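Chorismate synthase (PDB 1Q1L) probably converts 5-enolpyruvylshikimate-3-phosphate to chorismate with loss of phosphate, using reduced FMN as cofactor, and assembles as a homotetramer. Local coordinates at residues S200-P205 and E211-Y216; D218-K221 and S226-G229; G164-S169 and E188-Y193; F231-L236 and A365-V370. All coordinates share one frame; numbering follows the deposited sequence.

Interaction 1 of 4, residues S200-P205 and E211-Y216; sequences SELRIP and EEFKTY
K214 bends at chi2 (-131°) and again at chi3, which swings its amine off the helix flank toward E201, while E201 carries CG anti to the backbone N (chi1 -169°) and runs out extended to meet it. The two residues join helix 210-221 to the loop before it, and that loop is shaped by an ST turn at S200. S200 OG accepts from L202 N at 3.2 Å and also from I204 N at 3.1 Å, so one hydroxyl oxygen fixes the backbone from which L202 and I204 reach the helix. D210, at the helix start, also bonds to S200 OG and E201 N, linking the turn to the helix. On the exposed side the side chains of E201 and K214 cross at about a right angle in a salt bridge, K214 NZ to E201 OE1 2.7 Å, although the position of that oxygen is somewhat doubtful in the model. With an alanine in place of K214, the E201 carboxylate would probably be left without its cationic mate, with the like charge of E211 not far away. Beneath the ion pair the contact is buried and apolar, centred on F213. L202 brings CD1 against the root of the phenylalanine, 3.4 Å from F213 CB. K173 makes a cation-pi contact with the F213 ring. I204 comes obliquely to that ring, its CD1 lying 3.8 Å from F213 CD1 and 4.2 Å from F213 CE1.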
loop_
_atom_site.group_PDB
_atom_site.type_symbol
_atom_site.label_atom_id
_atom_site.label_comp_id
_atom_site.label_asym_id
_atom_site.label_seq_id
_atom_site.Cartn_x
_atom_site.Cartn_y
_atom_site.Cartn_z
ATOM N N SER A 200 20.967 -23.488 25.171
ATOM C CA SER A 200 20.320 -23.134 26.420
ATOM C C SER A 200 18.841 -23.456 26.344
ATOM O O SER A 200 18.202 -23.265 25.308
ATOM C CB SER A 200 20.515 -21.643 26.716
ATOM O OG SER A 200 19.834 -21.272 27.900
ATOM N N GLU A 201 18.301 -23.952 27.448
ATOM C CA GLU A 201 16.892 -24.301 27.510
ATOM C C GLU A 201 16.065 -23.023 27.588
ATOM O O GLU A 201 14.847 -23.051 27.422
ATOM C CB GLU A 201 16.633 -25.181 28.736
ATOM C CG GLU A 201 15.258 -25.815 28.764
ATOM C CD GLU A 201 15.117 -26.833 29.879
ATOM O OE1 GLU A 201 15.288 -26.452 31.056
ATOM O OE2 GLU A 201 14.836 -28.015 29.580
ATOM N N LEU A 202 16.742 -21.904 27.837
ATOM C CA LEU A 202 16.096 -20.599 27.940
ATOM C C LEU A 202 16.710 -19.623 26.936
ATOM O O LEU A 202 16.441 -18.421 26.975
ATOM C CB LEU A 202 16.261 -20.044 29.357
ATOM C CG LEU A 202 15.624 -20.843 30.501
ATOM C CD1 LEU A 202 16.217 -20.390 31.822
ATOM C CD2 LEU A 202 14.109 -20.658 30.492
ATOM N N ARG A 203 17.545 -20.148 26.048
ATOM C CA ARG A 203 18.208 -19.345 25.027
ATOM C C ARG A 203 19.035 -18.198 25.607
ATOM O O ARG A 203 19.106 -17.110 25.019
ATOM C CB ARG A 203 17.186 -18.796 24.022
ATOM C CG ARG A 203 16.497 -19.852 23.138
ATOM C CD ARG A 203 16.887 -19.665 21.673
ATOM N NE ARG A 203 16.808 -18.252 21.336
ATOM C CZ ARG A 203 17.704 -17.588 20.621
ATOM N NH1 ARG A 203 18.776 -18.194 20.129
ATOM N NH2 ARG A 203 17.541 -16.291 20.432
ATOM N N ILE A 204 19.646 -18.431 26.767
ATOM C CA ILE A 204 20.511 -17.425 27.372
ATOM C C ILE A 204 21.927 -17.719 26.873
ATOM O O ILE A 204 22.291 -18.874 26.663
ATOM C CB ILE A 204 20.467 -17.464 28.922
ATOM C CG1 ILE A 204 20.652 -18.896 29.421
ATOM C CG2 ILE A 204 19.154 -16.878 29.418
ATOM C CD1 ILE A 204 20.678 -19.009 30.939
ATOM N N PRO A 205 22.738 -16.674 26.660
ATOM C CA PRO A 205 24.117 -16.777 26.175
ATOM C C PRO A 205 25.084 -17.626 27.012
ATOM O O PRO A 205 26.180 -17.934 26.557
ATOM C CB PRO A 205 24.565 -15.317 26.109
ATOM C CG PRO A 205 23.304 -14.572 25.932
ATOM C CD PRO A 205 22.376 -15.265 26.871
ATOM N N GLU A 211 20.594 -23.883 34.983
ATOM C CA GLU A 211 20.126 -24.409 36.261
ATOM C C GLU A 211 19.799 -23.271 37.218
ATOM O O GLU A 211 18.773 -23.296 37.901
ATOM C CB GLU A 211 21.192 -25.315 36.876
ATOM C CG GLU A 211 21.641 -26.432 35.951
ATOM C CD GLU A 211 20.476 -27.228 35.399
ATOM O OE1 GLU A 211 19.689 -27.769 36.208
ATOM O OE2 GLU A 211 20.349 -27.310 34.157
ATOM N N GLU A 212 20.676 -22.274 37.257
ATOM C CA GLU A 212 20.483 -21.118 38.119
ATOM C C GLU A 212 19.177 -20.412 37.769
ATOM O O GLU A 212 18.380 -20.087 38.651
ATOM C CB GLU A 212 21.654 -20.150 37.964
ATOM C CG GLU A 212 21.546 -18.904 38.826
ATOM C CD GLU A 212 22.719 -17.969 38.635
ATOM O OE1 GLU A 212 22.752 -16.908 39.296
ATOM O OE2 GLU A 212 23.611 -18.294 37.825
ATOM N N PHE A 213 18.959 -20.174 36.478
ATOM C CA PHE A 213 17.738 -19.514 36.030
ATOM C C PHE A 213 16.514 -20.390 36.261
ATOM O O PHE A 213 15.469 -19.902 36.689
ATOM C CB PHE A 213 17.828 -19.143 34.545
ATOM C CG PHE A 213 18.444 -17.796 34.294
ATOM C CD1 PHE A 213 19.821 -17.619 34.359
ATOM C CD2 PHE A 213 17.638 -16.692 34.027
ATOM C CE1 PHE A 213 20.388 -16.362 34.163
ATOM C CE2 PHE A 213 18.192 -15.434 33.832
ATOM C CZ PHE A 213 19.570 -15.267 33.898
ATOM N N LYS A 214 16.648 -21.681 35.977
ATOM C CA LYS A 214 15.546 -22.617 36.162
ATOM C C LYS A 214 15.071 -22.596 37.612
ATOM O O LYS A 214 13.903 -22.847 37.895
ATOM C CB LYS A 214 15.979 -24.033 35.779
ATOM C CG LYS A 214 16.605 -24.137 34.399
ATOM C CD LYS A 214 15.993 -25.265 33.583
ATOM C CE LYS A 214 16.205 -26.623 34.232
ATOM N NZ LYS A 214 15.563 -27.720 33.447
ATOM N N THR A 215 15.985 -22.294 38.528
ATOM C CA THR A 215 15.651 -22.235 39.943
ATOM C C THR A 215 14.792 -21.007 40.226
ATOM O O THR A 215 13.695 -21.117 40.775
ATOM C CB THR A 215 16.924 -22.171 40.813
ATOM O OG1 THR A 215 17.655 -23.396 40.675
ATOM C CG2 THR A 215 16.565 -21.956 42.279
ATOM N N TYR A 216 15.299 -19.837 39.850
ATOM C CA TYR A 216 14.570 -18.590 40.051
ATOM C C TYR A 216 13.157 -18.716 39.498
ATOM O O TYR A 216 12.184 -18.338 40.150
ATOM C CB TYR A 216 15.285 -17.441 39.340
ATOM C CG TYR A 216 14.470 -16.170 39.262
ATOM C CD1 TYR A 216 14.286 -15.363 40.384
ATOM C CD2 TYR A 216 13.879 -15.771 38.061
ATOM C CE1 TYR A 216 13.536 -14.187 40.314
ATOM C CE2 TYR A 216 13.127 -14.600 37.980
ATOM C CZ TYR A 216 12.963 -13.813 39.107
ATOM O OH TYR A 216 12.241 -12.644 39.025
#

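Interaction 2 of 4, residues D218-K221 and S226-G229; sequences DEVK and SLGG
K221 and S226 mark the closest backbone approach, their CA atoms 6.6 Å apart, where helix 210-221 ends and the chain doubles back as an extended run toward strand 229-236. One step further from the bend, V220 and L227 reach for each other tip to tip. V220 CG1, anti to its own backbone N (chi1 172°), lies 3.7 Å from L227 CD1 and 4.2 Å from L227 CD2, so a single valine methyl meets both leucine methyls. F281 of the second subunit packs on V220 and L227 alike, which makes this apolar pair part of a subunit interface. K221 takes a different route: its chain is coiled at all four torsions, passing CE 4.4 Å from S226 CA and carrying NZ to a water at 2.8 Å. The same water accepts from L227 N at 3.0 Å, so it bridges the lysine amine and the loop backbone. The CB of S226 points away from the helix, and its OG bonds to I326 O and T328 OG1. Helix end and returning chain thus form a helix-to-strand connection that lies at a subunit interface and, through S226, beside the predicted FMN-binding segment containing I326 and T328.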
loop_
_atom_site.group_PDB
_atom_site.type_symbol
_atom_site.label_atom_id
_atom_site.label_comp_id
_atom_site.label_asym_id
_atom_site.label_seq_id
_atom_site.Cartn_x
_atom_site.Cartn_y
_atom_site.Cartn_z
ATOM N N ASP A 218 11.148 -21.474 38.766
ATOM C CA ASP A 218 10.287 -22.329 39.576
ATOM C C ASP A 218 9.988 -21.638 40.899
ATOM O O ASP A 218 8.883 -21.738 41.431
ATOM C CB ASP A 218 10.965 -23.673 39.840
ATOM C CG ASP A 218 11.282 -24.423 38.563
ATOM O OD1 ASP A 218 10.362 -24.613 37.739
ATOM O OD2 ASP A 218 12.448 -24.831 38.384
ATOM N N GLU A 219 10.986 -20.934 41.421
ATOM C CA GLU A 219 10.853 -20.203 42.675
ATOM C C GLU A 219 9.738 -19.165 42.558
ATOM O O GLU A 219 9.138 -18.768 43.557
ATOM C CB GLU A 219 12.178 -19.508 43.009
ATOM C CG GLU A 219 12.135 -18.580 44.213
ATOM C CD GLU A 219 13.458 -17.862 44.433
ATOM O OE1 GLU A 219 14.469 -18.545 44.706
ATOM O OE2 GLU A 219 13.489 -16.613 44.326
ATOM N N VAL A 220 9.469 -18.734 41.328
ATOM C CA VAL A 220 8.436 -17.739 41.064
ATOM C C VAL A 220 7.115 -18.383 40.660
ATOM O O VAL A 220 6.048 -17.946 41.089
ATOM C CB VAL A 220 8.876 -16.770 39.942
ATOM C CG1 VAL A 220 7.715 -15.868 39.537
ATOM C CG2 VAL A 220 10.058 -15.933 40.413
ATOM N N LYS A 221 7.192 -19.426 39.839
ATOM C CA LYS A 221 5.997 -20.115 39.369
ATOM C C LYS A 221 5.237 -20.800 40.501
ATOM O O LYS A 221 4.055 -21.114 40.360
ATOM C CB LYS A 221 6.363 -21.135 38.286
ATOM C CG LYS A 221 7.355 -20.613 37.244
ATOM C CD LYS A 221 7.001 -19.212 36.744
ATOM C CE LYS A 221 5.767 -19.198 35.851
ATOM N NZ LYS A 221 6.027 -19.821 34.522
ATOM N N SER A 226 3.671 -15.021 36.788
ATOM C CA SER A 226 4.187 -15.158 35.432
ATOM C C SER A 226 5.374 -14.215 35.247
ATOM O O SER A 226 5.495 -13.214 35.949
ATOM C CB SER A 226 3.091 -14.847 34.409
ATOM O OG SER A 226 2.486 -13.589 34.660
ATOM N N LEU A 227 6.242 -14.538 34.293
ATOM C CA LEU A 227 7.433 -13.736 34.040
ATOM C C LEU A 227 7.539 -13.149 32.637
ATOM O O LEU A 227 7.050 -13.717 31.664
ATOM C CB LEU A 227 8.676 -14.585 34.319
ATOM C CG LEU A 227 9.494 -14.346 35.596
ATOM C CD1 LEU A 227 8.672 -13.665 36.671
ATOM C CD2 LEU A 227 10.033 -15.691 36.071
ATOM N N GLY A 228 8.185 -11.992 32.555
ATOM C CA GLY A 228 8.400 -11.335 31.282
ATOM C C GLY A 228 9.870 -11.504 30.961
ATOM O O GLY A 228 10.556 -12.295 31.610
ATOM N N GLY A 229 10.370 -10.771 29.975
ATOM C CA GLY A 229 11.772 -10.899 29.631
ATOM C C GLY A 229 12.236 -9.937 28.561
ATOM O O GLY A 229 11.439 -9.231 27.937
HETATM O O HOH W 1 6.027 -17.329 33.189
#

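Interaction 3 of 4, residues G164-S169 and E188-Y193; sequences GSFVVS and EKLLSY
F166 on strand 162-170 and Y193 on helix 187-197 bring the two backbones nearest, with 6.7 Å between their CA atoms. F166 points from the strand toward the helix, and with CG set between the backbone N and the carbonyl carbon (chi1 48°) its ring lies beneath Y193. Y193 CB sits over one face of that ring in a CH-pi contact, 3.9 Å from the centroid and 3.5 Å from F166 CD2. The tyrosine ring continues past it and turns an edge to the F166 face, a T-shaped pair with centroids 5.5 Å apart and planes at 73°. L190, one helical turn earlier, adds CD2 at 4.2 Å from F166 CZ. Replacing F166 by an alanine would probably open a gap under Y193 and leave the tyrosine ring without the face its edge rests on. Y193 makes a further edge-to-face pair with Y183, so the aromatic cluster extends into the preceding loop. The neighbouring S165 points away from this helix, and its OG bonds to E364 of helix 356-379. The strand, with its classic beta bulge at V168 and S169 opposite V230, thus has helix 187-197 on one face and helix 356-379 on the other, within the beta-alpha-beta sandwich of this enzyme.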
loop_
_atom_site.group_PDB
_atom_site.type_symbol
_atom_site.label_atom_id
_atom_site.label_comp_id
_atom_site.label_asym_id
_atom_site.label_seq_id
_atom_site.Cartn_x
_atom_site.Cartn_y
_atom_site.Cartn_z
ATOM N N GLY A 164 20.377 -13.505 14.329
ATOM C CA GLY A 164 20.401 -14.342 15.509
ATOM C C GLY A 164 19.894 -13.554 16.684
ATOM O O GLY A 164 19.563 -12.376 16.535
ATOM N N SER A 165 19.845 -14.191 17.852
ATOM C CA SER A 165 19.363 -13.529 19.053
ATOM C C SER A 165 19.691 -14.335 20.305
ATOM O O SER A 165 20.267 -15.420 20.238
ATOM C CB SER A 165 17.848 -13.335 18.974
ATOM O OG SER A 165 17.182 -14.586 18.999
ATOM N N PHE A 166 19.312 -13.788 21.450
ATOM C CA PHE A 166 19.543 -14.450 22.729
ATOM C C PHE A 166 18.857 -13.663 23.825
ATOM O O PHE A 166 18.708 -12.447 23.723
ATOM C CB PHE A 166 21.050 -14.571 23.005
ATOM C CG PHE A 166 21.814 -13.302 22.779
ATOM C CD1 PHE A 166 21.804 -12.287 23.728
ATOM C CD2 PHE A 166 22.512 -13.105 21.594
ATOM C CE1 PHE A 166 22.479 -11.090 23.494
ATOM C CE2 PHE A 166 23.187 -11.913 21.350
ATOM C CZ PHE A 166 23.171 -10.908 22.301
ATOM N N VAL A 167 18.429 -14.363 24.871
ATOM C CA VAL A 167 17.747 -13.729 25.992
ATOM C C VAL A 167 18.759 -13.063 26.921
ATOM O O VAL A 167 19.828 -13.613 27.178
ATOM C CB VAL A 167 16.930 -14.772 26.784
ATOM C CG1 VAL A 167 16.244 -14.113 27.969
ATOM C CG2 VAL A 167 15.906 -15.424 25.868
ATOM N N VAL A 168 18.423 -11.878 27.424
ATOM C CA VAL A 168 19.323 -11.160 28.319
ATOM C C VAL A 168 18.746 -10.987 29.722
ATOM O O VAL A 168 19.453 -10.576 30.646
ATOM C CB VAL A 168 19.686 -9.774 27.752
ATOM C CG1 VAL A 168 20.369 -9.931 26.406
ATOM C CG2 VAL A 168 18.443 -8.922 27.624
ATOM N N SER A 169 17.463 -11.301 29.879
ATOM C CA SER A 169 16.813 -11.186 31.178
ATOM C C SER A 169 15.454 -11.870 31.194
ATOM O O SER A 169 14.718 -11.838 30.207
ATOM C CB SER A 169 16.641 -9.713 31.563
ATOM O OG SER A 169 15.691 -9.070 30.729
ATOM N N GLU A 188 31.673 -11.440 15.862
ATOM C CA GLU A 188 32.094 -12.718 16.426
ATOM C C GLU A 188 31.434 -12.988 17.773
ATOM O O GLU A 188 30.975 -14.100 18.034
ATOM C CB GLU A 188 33.620 -12.756 16.584
ATOM C CG GLU A 188 34.397 -12.652 15.278
ATOM C CD GLU A 188 34.177 -11.333 14.556
ATOM O OE1 GLU A 188 34.330 -10.269 15.196
ATOM O OE2 GLU A 188 33.857 -11.358 13.347
ATOM N N LYS A 189 31.385 -11.977 18.635
ATOM C CA LYS A 189 30.760 -12.144 19.948
ATOM C C LYS A 189 29.261 -12.409 19.824
ATOM O O LYS A 189 28.732 -13.357 20.411
ATOM C CB LYS A 189 30.971 -10.898 20.816
ATOM C CG LYS A 189 32.281 -10.857 21.570
ATOM C CD LYS A 189 32.291 -9.693 22.555
ATOM C CE LYS A 189 33.555 -9.679 23.405
ATOM N NZ LYS A 189 33.523 -8.583 24.420
ATOM N N LEU A 190 28.579 -11.552 19.071
ATOM C CA LEU A 190 27.139 -11.690 18.859
ATOM C C LEU A 190 26.831 -13.101 18.367
ATOM O O LEU A 190 25.996 -13.805 18.938
ATOM C CB LEU A 190 26.664 -10.651 17.836
ATOM C CG LEU A 190 26.690 -9.201 18.348
ATOM C CD1 LEU A 190 26.545 -8.219 17.200
ATOM C CD2 LEU A 190 25.575 -9.010 19.357
ATOM N N LEU A 191 27.525 -13.515 17.314
ATOM C CA LEU A 191 27.313 -14.845 16.753
ATOM C C LEU A 191 27.578 -15.884 17.831
ATOM O O LEU A 191 26.873 -16.891 17.931
ATOM C CB LEU A 191 28.242 -15.076 15.557
ATOM C CG LEU A 191 27.946 -16.337 14.733
ATOM C CD1 LEU A 191 26.495 -16.312 14.270
ATOM C CD2 LEU A 191 28.888 -16.425 13.537
ATOM N N SER A 192 28.595 -15.620 18.643
ATOM C CA SER A 192 28.974 -16.511 19.729
ATOM C C SER A 192 27.830 -16.668 20.723
ATOM O O SER A 192 27.487 -17.784 21.122
ATOM C CB SER A 192 30.210 -15.953 20.447
ATOM O OG SER A 192 30.472 -16.657 21.646
ATOM N N TYR A 193 27.242 -15.546 21.125
ATOM C CA TYR A 193 26.141 -15.575 22.075
ATOM C C TYR A 193 24.929 -16.306 21.510
ATOM O O TYR A 193 24.220 -16.999 22.237
ATOM C CB TYR A 193 25.749 -14.150 22.483
ATOM C CG TYR A 193 26.823 -13.418 23.261
ATOM C CD1 TYR A 193 27.656 -14.102 24.151
ATOM C CD2 TYR A 193 26.984 -12.040 23.140
ATOM C CE1 TYR A 193 28.618 -13.429 24.903
ATOM C CE2 TYR A 193 27.943 -11.356 23.887
ATOM C CZ TYR A 193 28.753 -12.057 24.766
ATOM O OH TYR A 193 29.684 -11.388 25.523
#

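Interaction 4 of 4, residues F231-L236 and A365-V370; sequences FEVFAL and AMLAIV
Beside V233, the residue that meets L367, E232 OE2 is gripped by two cations, R320 NE and K181 NZ, in salt bridges, while E232 OE1 bonds to Y183 OH. This polar cluster lies on the other side of strand 229-236 from the helix; V233 and A235 point toward helix 365-370 instead. L367 carries the contact from the helix side. Its CG stands anti to the backbone N (chi1 180°), and chi2 then turns CD2 toward the strand, 3.7 Å from V233 CG1 and 3.8 Å from A235 CB. Between those two side chains the same methyl rests on the strand backbone, 3.8 Å from F234 C. V233 and L367 lie alongside, running opposite ways, and V233 CG1 is also 4.1 Å from L367 CB. In the beta-alpha-beta sandwich of this enzyme the contact seats the long helix 356-379 on its five-stranded antiparallel sheet. The axes of the short segments pass 8.9 Å apart at -34°, their N-to-C directions running roughly the same way. M260 of helix 252-261 touches both V233 and L367. V233 CG2, the branch not used by L367, lies in plane at the edge of the F231 ring.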
loop_
_atom_site.group_PDB
_atom_site.type_symbol
_atom_site.label_atom_id
_atom_site.label_comp_id
_atom_site.label_asym_id
_atom_site.label_seq_id
_atom_site.Cartn_x
_atom_site.Cartn_y
_atom_site.Cartn_z
ATOM N N PHE A 231 15.119 -9.624 25.219
ATOM C CA PHE A 231 16.079 -10.298 24.360
ATOM C C PHE A 231 16.643 -9.322 23.345
ATOM O O PHE A 231 16.093 -8.244 23.128
ATOM C CB PHE A 231 15.457 -11.499 23.644
ATOM C CG PHE A 231 14.263 -11.159 22.811
ATOM C CD1 PHE A 231 12.990 -11.158 23.369
ATOM C CD2 PHE A 231 14.404 -10.851 21.463
ATOM C CE1 PHE A 231 11.871 -10.856 22.590
ATOM C CE2 PHE A 231 13.287 -10.547 20.679
ATOM C CZ PHE A 231 12.023 -10.552 21.244
ATOM N N GLU A 232 17.768 -9.692 22.746
ATOM C CA GLU A 232 18.392 -8.848 21.749
ATOM C C GLU A 232 18.457 -9.643 20.456
ATOM O O GLU A 232 18.778 -10.834 20.457
ATOM C CB GLU A 232 19.794 -8.418 22.214
ATOM C CG GLU A 232 19.780 -7.809 23.623
ATOM C CD GLU A 232 21.130 -7.290 24.096
ATOM O OE1 GLU A 232 22.168 -7.885 23.738
ATOM O OE2 GLU A 232 21.143 -6.290 24.849
ATOM N N VAL A 233 18.109 -8.986 19.359
ATOM C CA VAL A 233 18.129 -9.623 18.052
ATOM C C VAL A 233 19.137 -8.857 17.230
ATOM O O VAL A 233 19.192 -7.633 17.303
ATOM C CB VAL A 233 16.753 -9.519 17.346
ATOM C CG1 VAL A 233 16.750 -10.373 16.080
ATOM C CG2 VAL A 233 15.661 -9.949 18.284
ATOM N N PHE A 234 19.937 -9.564 16.446
ATOM C CA PHE A 234 20.932 -8.894 15.632
ATOM C C PHE A 234 20.974 -9.476 14.233
ATOM O O PHE A 234 20.494 -10.589 13.988
ATOM C CB PHE A 234 22.317 -9.031 16.276
ATOM C CG PHE A 234 22.839 -10.441 16.290
ATOM C CD1 PHE A 234 23.496 -10.962 15.183
ATOM C CD2 PHE A 234 22.630 -11.264 17.391
ATOM C CE1 PHE A 234 23.935 -12.288 15.172
ATOM C CE2 PHE A 234 23.062 -12.580 17.387
ATOM C CZ PHE A 234 23.718 -13.094 16.274
ATOM N N ALA A 235 21.550 -8.705 13.319
ATOM C CA ALA A 235 21.732 -9.118 11.936
ATOM C C ALA A 235 23.142 -8.678 11.585
ATOM O O ALA A 235 23.511 -7.524 11.819
ATOM C CB ALA A 235 20.717 -8.431 11.028
ATOM N N LEU A 236 23.931 -9.598 11.036
ATOM C CA LEU A 236 25.312 -9.310 10.671
ATOM C C LEU A 236 25.521 -9.202 9.166
ATOM O O LEU A 236 24.820 -9.840 8.381
ATOM C CB LEU A 236 26.238 -10.400 11.219
ATOM C CG LEU A 236 26.170 -10.678 12.723
ATOM C CD1 LEU A 236 27.153 -11.769 13.099
ATOM C CD2 LEU A 236 26.474 -9.398 13.483
ATOM N N ALA A 365 12.663 -13.759 13.195
ATOM C CA ALA A 365 11.821 -13.860 12.007
ATOM C C ALA A 365 11.381 -12.479 11.518
ATOM O O ALA A 365 11.437 -12.192 10.326
ATOM C CB ALA A 365 10.602 -14.717 12.320
HETATM N N MSE A 366 10.940 -11.629 12.439
HETATM C CA MSE A 366 10.484 -10.286 12.078
HETATM C C MSE A 366 11.613 -9.436 11.498
HETATM O O MSE A 366 11.421 -8.711 10.516
HETATM C CB MSE A 366 9.864 -9.590 13.295
HETATM C CG MSE A 366 8.603 -10.271 13.820
HETATM SE SE MSE A 366 7.306 -10.681 12.416
HETATM C CE MSE A 366 6.968 -8.885 11.802
ATOM N N LEU A 367 12.792 -9.529 12.100
ATOM C CA LEU A 367 13.942 -8.785 11.618
ATOM C C LEU A 367 14.356 -9.265 10.226
ATOM O O LEU A 367 14.752 -8.466 9.388
ATOM C CB LEU A 367 15.125 -8.928 12.577
ATOM C CG LEU A 367 16.368 -8.163 12.106
ATOM C CD1 LEU A 367 16.020 -6.674 11.968
ATOM C CD2 LEU A 367 17.519 -8.353 13.104
ATOM N N ALA A 368 14.275 -10.572 9.988
ATOM C CA ALA A 368 14.645 -11.122 8.691
ATOM C C ALA A 368 13.676 -10.641 7.604
ATOM O O ALA A 368 14.071 -10.405 6.463
ATOM C CB ALA A 368 14.659 -12.653 8.752
ATOM N N ILE A 369 12.409 -10.492 7.965
ATOM C CA ILE A 369 11.406 -10.033 7.010
ATOM C C ILE A 369 11.662 -8.575 6.632
ATOM O O ILE A 369 11.641 -8.212 5.454
ATOM C CB ILE A 369 9.989 -10.183 7.597
ATOM C CG1 ILE A 369 9.664 -11.678 7.757
ATOM C CG2 ILE A 369 8.949 -9.527 6.668
ATOM C CD1 ILE A 369 8.330 -11.949 8.411
ATOM N N VAL A 370 11.920 -7.747 7.636
ATOM C CA VAL A 370 12.183 -6.333 7.407
ATOM C C VAL A 370 13.436 -6.146 6.567
ATOM O O VAL A 370 13.449 -5.364 5.611
ATOM C CB VAL A 370 12.351 -5.571 8.751
ATOM C CG1 VAL A 370 12.728 -4.111 8.497
ATOM C CG2 VAL A 370 11.052 -5.624 9.532
#

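Interaction 4 lies about 3 Å from the chain's centre and is wholly apolar across its interface; interaction 3, centred about 12 Å from it, adds aromatic geometry. Both use neighbouring strands of one sheet, joined by G164 O to F234 N (2.8 Å), but pack helices on opposite faces. Interactions 1 and 2 sit farther out, share helix 210-221 and touch through Y216 and L227; here buried apolar pairs are fringed by polar ends, a salt bridge in the first and a water bridge in the second. Interaction 1 joins interaction 3 through R203 O and V167 N, and interaction 2 borders another subunit, unlike interaction 3, whose segments touch no other chain.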